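Local coordinates for polysaccharide Lyase Family 6 (Bacteroides cellulosilyticus, PDB 6QPS), which probably cleaves mannuronate-rich alginate by beta-elimination, as a calcium-binding polysaccharide lyase of family 6 from a human gut bacterium, at residues A[152-160]-A[173-184]; A[209-220]-A[239-250]. All blocks are in the same frame, centred on the assembly; numbering follows the deposited sequence.

Contact 1: residues A[152-160]-A[173-184]; sequences GDEYWVGLR and NKRVGGLVLQVW
Lys174 slides along the indole of Trp156, its chain running opposite to that side chain. CB and CG lie over one face of the six-membered ring. Lys174 CE sits 3.8 Å from the centroid of the five-membered ring of Trp156, a CH-pi contact. The bend at the last torsion (chi4 -43°) turns Lys174 NZ off the ring to donate to Glu154 O at 2.8 Å and to Val176 O within its own segment. A water joins NZ to Glu154 OE2. Cutting Lys174 back to alanine is likely to strip the five-membered ring of its CH-pi cover and leave Glu154 O without its ammonium donor. At the other end the guanidinium of Arg160 lies flat on Trp184, with planes 7° apart. Arg160 CZ is 3.6 Å from the centroid of the five-membered ring of Trp184, a cation-pi contact. Gln182 CG packs on the opposite indole face. Between these ends Leu179 CB sits over the centre of the Tyr155 ring. A parallel ladder joins successive turns of the family's beta-helix: Gln182 N donates to Val157 O at 2.9 Å, and Leu159 N to Gln182 O at 2.8 Å. Further out, Asp118 forms a salt bridge with Arg160, Lys145 one with Glu154, and Arg216 reaches Tyr155 OH. Strand 155-159 lies between strands 115-118 and 181-183, while Leu159 and Leu181 pack inward on Ile196 of strand 195-197.

Contact 2: residues A[209-220]-A[239-250]; sequences GNGAEIIRIGHS and CSGENEIISVKS. With CA (calcium ion), chain C; ACT (acetate ion), chain D.
The calcium site of this lyase lies where segments 209-220 and 239-250, on adjacent rungs of the parallel beta-helix, come together. Asn210 OD1, Glu213 OE2 and Glu244 OE1 each give the ion one oxygen. Glu242 holds the calcium ion with both oxygens, OE1 at 2.4 Å and OE2 at 2.7 Å. Two waters bring the coordination to seven oxygens, and one of them also accepts from Asn210 ND2. The Glu242 chain bends at chi2 (144°), and its carboxylate is turned 42° from that of Glu213. Backbone donors fix it there. Gly211 N and Ala212 N both donate to Glu242 OE2, Ala212 N at 3.0 Å, and Glu244 N meets the anti lone pair of OE1. The calcium ion probably offsets the repulsion among the three carboxylates. In the second shell, Ser247 OG donates to Glu244 OE2 at 2.7 Å from above the carboxylate plane. A water links Glu213 OE2, Ser247 OG, Arg216 NE and Lys249 NZ. Arg216 NH1 is held by Gln182. Lys249 NZ also binds an acetate oxygen, O, at 2.8 Å. Ser220 takes the same acetate through its N and OG; the anion probably comes from the crystallisation liquor.

Past the metal ligands the strands pair in parallel. Ile215 O accepts from Ser247 N at 2.8 Å, and Ile217 N donates to Ser247 O. Ile217 O takes Lys249 N and Ser250 OG from opposite faces of its plane. The side chains of Ile215, Ile217, Ile246 and Val248 enter the interior. There Phe236 meets Ile215 and Ile246, and Leu255 meets Ile246 and Val248. Stacked aliphatic residues inside and polar groups outside are characteristic of a parallel beta-helix, here carrying the calcium site of a family 6 lyase.

Overall arrangement
The two contacts follow one another along the chain, contact 1 closing before contact 2 opens, and their centres are about 10 Å apart. Each joins two neighbouring turns of the same parallel beta-helix; together they span four successive turns. Strand 181-183 of contact 1 is the neighbour of strand 215-218 of contact 2, giving the local order 155-159, 181-183, 215-218, 244-249. Gly178 N probably bonds to Gly211 O across this junction. Contact 1 thus flanks the calcium site: the side chain of Leu179 is about 7 Å from the ion and about 4 Å from that of Glu213. Segment 209-220, with Asn210 and Glu213, packs against segment 173-184, while Glu242 and Glu244 come from the next turn.

Contact 1: residues A[152-160]-A[173-184]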
loop_
_atom_site.group_PDB
_atom_site.type_symbol
_atom_site.label_atom_id
_atom_site.label_comp_id
_atom_site.label_asym_id
_atom_site.label_seq_id
_atom_site.Cartn_x
_atom_site.Cartn_y
_atom_site.Cartn_z
ATOM N N GLY A 152 16.526 -13.435 -6.786
ATOM C CA GLY A 152 17.055 -12.290 -6.066
ATOM C C GLY A 152 15.948 -11.449 -5.477
ATOM O O GLY A 152 14.848 -11.356 -6.020
ATOM N N ASP A 153 16.244 -10.821 -4.346
ATOM C CA ASP A 153 15.259 -10.079 -3.575
ATOM C C ASP A 153 15.901 -8.805 -3.062
ATOM O O ASP A 153 16.982 -8.846 -2.463
ATOM C CB ASP A 153 14.839 -10.936 -2.377
ATOM C CG ASP A 153 13.382 -10.805 -2.033
ATOM O OD1 ASP A 153 12.650 -10.082 -2.737
ATOM O OD2 ASP A 153 12.970 -11.446 -1.043
ATOM N N GLU A 154 15.237 -7.680 -3.278
ATOM C CA GLU A 154 15.701 -6.427 -2.693
ATOM C C GLU A 154 14.503 -5.520 -2.438
ATOM O O GLU A 154 13.553 -5.506 -3.227
ATOM C CB GLU A 154 16.769 -5.701 -3.541
ATOM C CG GLU A 154 16.326 -5.307 -4.943
ATOM C CD GLU A 154 17.467 -4.844 -5.851
ATOM O OE1 GLU A 154 18.644 -4.772 -5.406
ATOM O OE2 GLU A 154 17.173 -4.546 -7.026
ATOM N N TYR A 155 14.526 -4.808 -1.313
ATOM C CA TYR A 155 13.430 -3.933 -0.924
ATOM C C TYR A 155 13.882 -2.490 -1.091
ATOM O O TYR A 155 14.978 -2.126 -0.651
ATOM C CB TYR A 155 13.036 -4.160 0.549
ATOM C CG TYR A 155 12.333 -5.456 0.908
ATOM C CD1 TYR A 155 12.297 -6.548 0.054
ATOM C CD2 TYR A 155 11.695 -5.571 2.138
ATOM C CE1 TYR A 155 11.630 -7.721 0.410
ATOM C CE2 TYR A 155 11.049 -6.713 2.501
ATOM C CZ TYR A 155 11.023 -7.809 1.662
ATOM O OH TYR A 155 10.393 -8.975 2.045
ATOM N N TRP A 156 13.028 -1.628 -1.651
ATOM C CA TRP A 156 13.458 -0.255 -1.929
ATOM C C TRP A 156 13.529 0.603 -0.660
ATOM O O TRP A 156 14.574 1.190 -0.360
ATOM C CB TRP A 156 12.583 0.382 -3.014
ATOM C CG TRP A 156 13.004 -0.047 -4.417
ATOM C CD1 TRP A 156 14.044 -0.884 -4.750
ATOM C CD2 TRP A 156 12.393 0.341 -5.655
ATOM N NE1 TRP A 156 14.091 -1.054 -6.111
ATOM C CE2 TRP A 156 13.112 -0.284 -6.686
ATOM C CE3 TRP A 156 11.307 1.152 -5.988
ATOM C CZ2 TRP A 156 12.778 -0.117 -8.026
ATOM C CZ3 TRP A 156 11.003 1.345 -7.328
ATOM C CH2 TRP A 156 11.727 0.713 -8.320
ATOM N N VAL A 157 12.431 0.678 0.090
ATOM C CA VAL A 157 12.328 1.511 1.290
ATOM C C VAL A 157 11.811 0.670 2.457
ATOM O O VAL A 157 10.774 0.006 2.348
ATOM C CB VAL A 157 11.404 2.721 1.057
ATOM C CG1 VAL A 157 11.341 3.598 2.306
ATOM C CG2 VAL A 157 11.847 3.520 -0.141
ATOM N N GLY A 158 12.558 0.682 3.563
ATOM C CA GLY A 158 12.134 0.032 4.788
ATOM C C GLY A 158 11.861 1.037 5.895
ATOM O O GLY A 158 12.778 1.713 6.381
ATOM N N LEU A 159 10.600 1.163 6.284
ATOM C CA LEU A 159 10.258 1.998 7.422
ATOM C C LEU A 159 10.470 1.240 8.732
ATOM O O LEU A 159 10.112 0.057 8.858
ATOM C CB LEU A 159 8.806 2.454 7.283
ATOM C CG LEU A 159 8.518 3.648 6.371
ATOM C CD1 LEU A 159 7.028 3.850 6.117
ATOM C CD2 LEU A 159 9.092 4.940 7.012
ATOM N N ARG A 160 11.093 1.933 9.693
ATOM C CA ARG A 160 11.363 1.468 11.052
ATOM C C ARG A 160 11.055 2.636 11.980
ATOM O O ARG A 160 10.843 3.759 11.527
ATOM C CB ARG A 160 12.848 1.102 11.231
ATOM C CG ARG A 160 13.459 0.272 10.079
ATOM C CD ARG A 160 13.662 -1.148 10.418
ATOM N NE ARG A 160 14.417 -1.824 9.365
ATOM C CZ ARG A 160 14.655 -3.128 9.326
ATOM N NH1 ARG A 160 14.187 -3.936 10.269
ATOM N NH2 ARG A 160 15.363 -3.621 8.306
ATOM N N ASN A 173 8.653 0.969 -11.802
ATOM C CA ASN A 173 9.489 0.092 -12.631
ATOM C C ASN A 173 10.458 -0.765 -11.822
ATOM O O ASN A 173 11.608 -0.975 -12.220
ATOM C CB ASN A 173 10.185 0.890 -13.726
ATOM C CG ASN A 173 9.175 1.632 -14.590
ATOM O OD1 ASN A 173 8.299 1.010 -15.169
ATOM N ND2 ASN A 173 9.234 2.951 -14.601
ATOM N N LYS A 174 9.965 -1.294 -10.702
ATOM C CA LYS A 174 10.677 -2.349 -9.996
ATOM C C LYS A 174 10.508 -3.660 -10.771
ATOM O O LYS A 174 9.384 -4.035 -11.124
ATOM C CB LYS A 174 10.181 -2.474 -8.553
ATOM C CG LYS A 174 11.159 -3.312 -7.705
ATOM C CD LYS A 174 10.730 -3.370 -6.228
ATOM C CE LYS A 174 11.824 -3.832 -5.272
ATOM N NZ LYS A 174 12.575 -5.004 -5.831
ATOM N N ARG A 175 11.633 -4.326 -11.079
ATOM C CA ARG A 175 11.663 -5.506 -11.938
ATOM C C ARG A 175 12.241 -6.735 -11.255
ATOM O O ARG A 175 12.194 -7.825 -11.839
ATOM C CB ARG A 175 12.446 -5.213 -13.230
ATOM C CG ARG A 175 11.906 -4.002 -14.014
ATOM C CD ARG A 175 12.730 -3.677 -15.284
ATOM N NE ARG A 175 12.311 -2.409 -15.882
ATOM C CZ ARG A 175 11.274 -2.275 -16.708
ATOM N NH1 ARG A 175 10.545 -3.331 -17.052
ATOM N NH2 ARG A 175 10.975 -1.086 -17.208
ATOM N N VAL A 176 12.801 -6.588 -10.061
ATOM C CA VAL A 176 13.306 -7.687 -9.248
ATOM C C VAL A 176 12.329 -7.904 -8.112
ATOM O O VAL A 176 11.639 -6.979 -7.679
ATOM C CB VAL A 176 14.714 -7.310 -8.733
ATOM C CG1 VAL A 176 15.230 -8.309 -7.711
ATOM C CG2 VAL A 176 15.697 -7.171 -9.919
ATOM N N GLY A 177 12.273 -9.140 -7.628
ATOM C CA GLY A 177 11.453 -9.454 -6.480
ATOM C C GLY A 177 11.734 -8.561 -5.284
ATOM O O GLY A 177 12.860 -8.063 -5.120
ATOM N N GLY A 178 10.721 -8.386 -4.436
ATOM C CA GLY A 178 10.845 -7.592 -3.228
ATOM C C GLY A 178 9.908 -6.411 -3.172
ATOM O O GLY A 178 9.357 -5.983 -4.187
ATOM N N LEU A 179 9.738 -5.870 -1.971
ATOM C CA LEU A 179 8.807 -4.782 -1.723
ATOM C C LEU A 179 9.308 -3.442 -2.264
ATOM O O LEU A 179 10.498 -3.134 -2.209
ATOM C CB LEU A 179 8.618 -4.651 -0.210
ATOM C CG LEU A 179 7.396 -5.354 0.393
ATOM C CD1 LEU A 179 6.108 -4.614 -0.042
ATOM C CD2 LEU A 179 7.360 -6.840 0.094
ATOM N N VAL A 180 8.365 -2.614 -2.737
ATOM C CA VAL A 180 8.654 -1.189 -2.892
ATOM C C VAL A 180 8.808 -0.544 -1.510
ATOM O O VAL A 180 9.800 0.145 -1.230
ATOM C CB VAL A 180 7.589 -0.482 -3.760
ATOM C CG1 VAL A 180 7.773 1.026 -3.729
ATOM C CG2 VAL A 180 7.639 -1.005 -5.194
ATOM N N LEU A 181 7.850 -0.795 -0.619
ATOM C CA LEU A 181 7.803 -0.149 0.692
ATOM C C LEU A 181 7.349 -1.151 1.747
ATOM O O LEU A 181 6.178 -1.557 1.777
ATOM C CB LEU A 181 6.895 1.076 0.639
ATOM C CG LEU A 181 6.666 1.892 1.899
ATOM C CD1 LEU A 181 7.942 2.329 2.496
ATOM C CD2 LEU A 181 5.800 3.124 1.578
ATOM N N GLN A 182 8.277 -1.529 2.625
ATOM C CA GLN A 182 7.987 -2.395 3.759
ATOM C C GLN A 182 7.946 -1.589 5.051
ATOM O O GLN A 182 8.875 -0.820 5.344
ATOM C CB GLN A 182 9.083 -3.448 3.897
ATOM C CG GLN A 182 9.004 -4.312 5.158
ATOM C CD GLN A 182 7.893 -5.346 5.084
ATOM O OE1 GLN A 182 7.798 -6.107 4.128
ATOM N NE2 GLN A 182 7.051 -5.389 6.118
ATOM N N VAL A 183 6.894 -1.789 5.836
ATOM C CA VAL A 183 6.824 -1.293 7.210
ATOM C C VAL A 183 7.282 -2.439 8.115
ATOM O O VAL A 183 6.565 -3.437 8.281
ATOM C CB VAL A 183 5.414 -0.788 7.556
ATOM C CG1 VAL A 183 5.417 -0.226 8.978
ATOM C CG2 VAL A 183 4.956 0.275 6.553
ATOM N N TRP A 184 8.469 -2.297 8.697
ATOM C CA TRP A 184 9.038 -3.319 9.560
ATOM C C TRP A 184 8.601 -3.105 10.995
ATOM O O TRP A 184 8.753 -2.006 11.533
ATOM C CB TRP A 184 10.554 -3.207 9.556
ATOM C CG TRP A 184 11.230 -3.572 8.258
ATOM C CD1 TRP A 184 11.551 -2.727 7.240
ATOM C CD2 TRP A 184 11.712 -4.870 7.869
ATOM N NE1 TRP A 184 12.195 -3.415 6.230
ATOM C CE2 TRP A 184 12.316 -4.727 6.598
ATOM C CE3 TRP A 184 11.696 -6.134 8.468
ATOM C CZ2 TRP A 184 12.881 -5.801 5.916
ATOM C CZ3 TRP A 184 12.274 -7.191 7.793
ATOM C CH2 TRP A 184 12.837 -7.020 6.521
HETATM O O HOH W 1 13.685 -11.549 -8.477
HETATM O O HOH W 2 14.568 -3.971 -7.518
#

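Contact 2: residues A[209-220]-A[239-250]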
loop_
_atom_site.group_PDB
_atom_site.type_symbol
_atom_site.label_atom_id
_atom_site.label_comp_id
_atom_site.label_asym_id
_atom_site.label_seq_id
_atom_site.Cartn_x
_atom_site.Cartn_y
_atom_site.Cartn_z
ATOM N N GLY A 209 5.216 -14.893 -9.611
ATOM C CA GLY A 209 5.274 -15.602 -8.349
ATOM C C GLY A 209 4.976 -14.611 -7.249
ATOM O O GLY A 209 4.664 -13.444 -7.500
ATOM N N ASN A 210 5.045 -15.099 -6.021
ATOM C CA ASN A 210 4.775 -14.278 -4.856
ATOM C C ASN A 210 5.997 -13.431 -4.516
ATOM O O ASN A 210 7.136 -13.767 -4.855
ATOM C CB ASN A 210 4.452 -15.197 -3.672
ATOM C CG ASN A 210 3.692 -14.504 -2.559
ATOM O OD1 ASN A 210 3.342 -13.326 -2.642
ATOM N ND2 ASN A 210 3.437 -15.248 -1.491
ATOM N N GLY A 211 5.746 -12.322 -3.836
ATOM C CA GLY A 211 6.787 -11.436 -3.371
ATOM C C GLY A 211 7.027 -10.207 -4.218
ATOM O O GLY A 211 8.170 -9.741 -4.281
ATOM N N ALA A 212 5.982 -9.636 -4.830
ATOM C CA ALA A 212 6.094 -8.448 -5.666
ATOM C C ALA A 212 5.080 -7.392 -5.225
ATOM O O ALA A 212 4.586 -6.609 -6.040
ATOM C CB ALA A 212 5.994 -8.796 -7.157
ATOM N N GLU A 213 4.749 -7.373 -3.928
ATOM C CA GLU A 213 3.823 -6.395 -3.369
ATOM C C GLU A 213 4.396 -4.979 -3.512
ATOM O O GLU A 213 5.612 -4.773 -3.579
ATOM C CB GLU A 213 3.609 -6.692 -1.884
ATOM C CG GLU A 213 3.028 -8.080 -1.566
ATOM C CD GLU A 213 4.059 -9.202 -1.337
ATOM O OE1 GLU A 213 5.261 -9.020 -1.666
ATOM O OE2 GLU A 213 3.640 -10.294 -0.841
ATOM N N ILE A 214 3.507 -3.984 -3.512
ATOM C CA ILE A 214 3.942 -2.589 -3.443
ATOM C C ILE A 214 4.180 -2.165 -1.994
ATOM O O ILE A 214 5.256 -1.664 -1.655
ATOM C CB ILE A 214 2.929 -1.660 -4.139
ATOM C CG1 ILE A 214 2.652 -2.077 -5.591
ATOM C CG2 ILE A 214 3.422 -0.203 -4.117
ATOM C CD1 ILE A 214 3.868 -2.166 -6.489
ATOM N N ILE A 215 3.183 -2.338 -1.117
ATOM C CA ILE A 215 3.320 -2.036 0.305
ATOM C C ILE A 215 2.972 -3.279 1.116
ATOM O O ILE A 215 1.958 -3.941 0.853
ATOM C CB ILE A 215 2.393 -0.875 0.732
ATOM C CG1 ILE A 215 2.652 0.413 -0.042
ATOM C CG2 ILE A 215 2.491 -0.608 2.252
ATOM C CD1 ILE A 215 1.709 1.548 0.285
ATOM N N ARG A 216 3.770 -3.553 2.147
ATOM C CA ARG A 216 3.477 -4.588 3.137
ATOM C C ARG A 216 3.604 -3.952 4.517
ATOM O O ARG A 216 4.638 -3.338 4.828
ATOM C CB ARG A 216 4.402 -5.807 3.023
ATOM C CG ARG A 216 3.975 -6.964 3.939
ATOM C CD ARG A 216 5.112 -7.960 4.073
ATOM N NE ARG A 216 5.336 -8.808 2.906
ATOM C CZ ARG A 216 6.521 -9.199 2.465
ATOM N NH1 ARG A 216 7.641 -8.753 3.006
ATOM N NH2 ARG A 216 6.599 -10.029 1.443
ATOM N N ILE A 217 2.556 -4.039 5.314
ATOM C CA ILE A 217 2.533 -3.418 6.639
ATOM C C ILE A 217 2.669 -4.519 7.689
ATOM O O ILE A 217 1.684 -5.154 8.079
ATOM C CB ILE A 217 1.281 -2.570 6.888
ATOM C CG1 ILE A 217 0.970 -1.649 5.693
ATOM C CG2 ILE A 217 1.477 -1.728 8.200
ATOM C CD1 ILE A 217 -0.297 -0.804 5.894
ATOM N N GLY A 218 3.893 -4.738 8.182
ATOM C CA GLY A 218 4.175 -5.847 9.071
ATOM C C GLY A 218 4.502 -7.131 8.340
ATOM O O GLY A 218 4.742 -7.143 7.131
ATOM N N HIS A 219 4.514 -8.222 9.114
ATOM C CA HIS A 219 4.726 -9.585 8.637
ATOM C C HIS A 219 3.819 -10.532 9.423
ATOM O O HIS A 219 3.304 -10.181 10.489
ATOM C CB HIS A 219 6.165 -10.065 8.885
ATOM C CG HIS A 219 7.223 -9.386 8.074
ATOM N ND1 HIS A 219 7.778 -8.173 8.426
ATOM C CD2 HIS A 219 7.913 -9.806 6.983
ATOM C CE1 HIS A 219 8.722 -7.851 7.556
ATOM N NE2 HIS A 219 8.827 -8.827 6.668
ATOM N N SER A 220 3.678 -11.776 8.943
ATOM C CA SER A 220 2.945 -12.780 9.709
ATOM C C SER A 220 3.357 -12.768 11.182
ATOM O O SER A 220 2.504 -12.792 12.087
ATOM C CB SER A 220 3.200 -14.165 9.113
ATOM O OG SER A 220 4.583 -14.449 9.119
ATOM N N CYS A 239 0.005 -1.220 -10.942
ATOM C CA CYS A 239 0.759 -2.019 -9.972
ATOM C C CYS A 239 0.281 -3.463 -10.078
ATOM O O CYS A 239 -0.735 -3.836 -9.478
ATOM C CB CYS A 239 0.576 -1.491 -8.551
ATOM S SG CYS A 239 1.083 0.238 -8.294
ATOM N N SER A 240 1.009 -4.282 -10.838
ATOM C CA SER A 240 0.506 -5.573 -11.301
ATOM C C SER A 240 1.522 -6.681 -11.089
ATOM O O SER A 240 1.526 -7.677 -11.810
ATOM C CB SER A 240 0.075 -5.482 -12.769
ATOM O OG SER A 240 -0.921 -4.468 -12.876
ATOM N N GLY A 241 2.361 -6.554 -10.067
ATOM C CA GLY A 241 3.350 -7.594 -9.821
ATOM C C GLY A 241 2.756 -8.914 -9.365
ATOM O O GLY A 241 3.296 -9.982 -9.692
ATOM N N GLU A 242 1.697 -8.860 -8.549
ATOM C CA GLU A 242 1.080 -10.035 -7.937
ATOM C C GLU A 242 -0.285 -9.635 -7.385
ATOM O O GLU A 242 -0.690 -8.474 -7.464
ATOM C CB GLU A 242 1.954 -10.585 -6.813
ATOM C CG GLU A 242 2.203 -9.569 -5.694
ATOM C CD GLU A 242 2.236 -10.244 -4.343
ATOM O OE1 GLU A 242 1.160 -10.400 -3.723
ATOM O OE2 GLU A 242 3.349 -10.624 -3.907
ATOM N N ASN A 243 -0.945 -10.583 -6.711
ATOM C CA ASN A 243 -2.336 -10.388 -6.322
ATOM C C ASN A 243 -2.522 -9.427 -5.157
ATOM O O ASN A 243 -3.649 -8.962 -4.957
ATOM C CB ASN A 243 -3.055 -11.721 -6.087
ATOM C CG ASN A 243 -2.492 -12.522 -4.955
ATOM O OD1 ASN A 243 -1.527 -12.135 -4.314
ATOM N ND2 ASN A 243 -3.114 -13.668 -4.692
ATOM N N GLU A 244 -1.462 -9.071 -4.418
ATOM C CA GLU A 244 -1.564 -8.058 -3.365
ATOM C C GLU A 244 -0.845 -6.785 -3.823
ATOM O O GLU A 244 0.395 -6.765 -3.923
ATOM C CB GLU A 244 -0.930 -8.516 -2.050
ATOM C CG GLU A 244 -1.484 -9.789 -1.460
ATOM C CD GLU A 244 -0.685 -10.228 -0.253
ATOM O OE1 GLU A 244 0.522 -10.540 -0.436
ATOM O OE2 GLU A 244 -1.253 -10.245 0.873
ATOM N N ILE A 245 -1.608 -5.698 -4.018
ATOM C CA ILE A 245 -1.004 -4.373 -4.154
ATOM C C ILE A 245 -0.504 -3.904 -2.796
ATOM O O ILE A 245 0.678 -3.551 -2.621
ATOM C CB ILE A 245 -2.016 -3.370 -4.738
ATOM C CG1 ILE A 245 -2.598 -3.826 -6.081
ATOM C CG2 ILE A 245 -1.370 -1.991 -4.842
ATOM C CD1 ILE A 245 -3.825 -3.005 -6.467
ATOM N N ILE A 246 -1.403 -3.915 -1.809
ATOM C CA ILE A 246 -1.088 -3.642 -0.415
ATOM C C ILE A 246 -1.429 -4.901 0.364
ATOM O O ILE A 246 -2.574 -5.388 0.292
ATOM C CB ILE A 246 -1.883 -2.457 0.142
ATOM C CG1 ILE A 246 -1.684 -1.192 -0.706
ATOM C CG2 ILE A 246 -1.499 -2.231 1.604
ATOM C CD1 ILE A 246 -2.482 0.004 -0.176
ATOM N N SER A 247 -0.444 -5.427 1.084
ATOM C CA SER A 247 -0.622 -6.575 1.977
ATOM C C SER A 247 -0.555 -6.074 3.423
ATOM O O SER A 247 0.520 -5.761 3.949
ATOM C CB SER A 247 0.466 -7.583 1.663
ATOM O OG SER A 247 0.371 -8.765 2.409
ATOM N N VAL A 248 -1.723 -5.925 4.043
ATOM C CA VAL A 248 -1.815 -5.471 5.431
ATOM C C VAL A 248 -1.625 -6.688 6.334
ATOM O O VAL A 248 -2.390 -7.654 6.235
ATOM C CB VAL A 248 -3.166 -4.780 5.711
ATOM C CG1 VAL A 248 -3.167 -4.251 7.152
ATOM C CG2 VAL A 248 -3.460 -3.639 4.714
ATOM N N LYS A 249 -0.584 -6.660 7.176
ATOM C CA LYS A 249 -0.213 -7.779 8.035
ATOM C C LYS A 249 0.079 -7.297 9.462
ATOM O O LYS A 249 1.092 -7.663 10.070
ATOM C CB LYS A 249 0.986 -8.540 7.444
ATOM C CG LYS A 249 0.644 -9.307 6.156
ATOM C CD LYS A 249 1.851 -10.075 5.615
ATOM C CE LYS A 249 1.429 -11.168 4.649
ATOM N NZ LYS A 249 2.593 -11.909 4.071
ATOM N N SER A 250 -0.817 -6.468 10.012
ATOM C CA SER A 250 -0.699 -5.922 11.366
ATOM C C SER A 250 -2.022 -5.219 11.684
ATOM O O SER A 250 -2.962 -5.247 10.879
ATOM C CB SER A 250 0.524 -5.019 11.522
ATOM O OG SER A 250 0.462 -3.947 10.591
HETATM CA CA CA C . 1.979 -11.634 -1.839
HETATM C C ACT D . 5.483 -12.894 6.140
HETATM O O ACT D . 4.477 -12.193 6.182
HETATM O OXT ACT D . 5.943 -13.669 7.014
HETATM C CH3 ACT D . 6.249 -12.873 4.821
HETATM O O HOH W 3 2.187 -13.042 0.145
HETATM O O HOH W 4 2.570 -5.157 -7.483
HETATM O O HOH W 5 2.831 -10.029 1.844
HETATM O O HOH W 6 0.122 -13.105 -2.522
#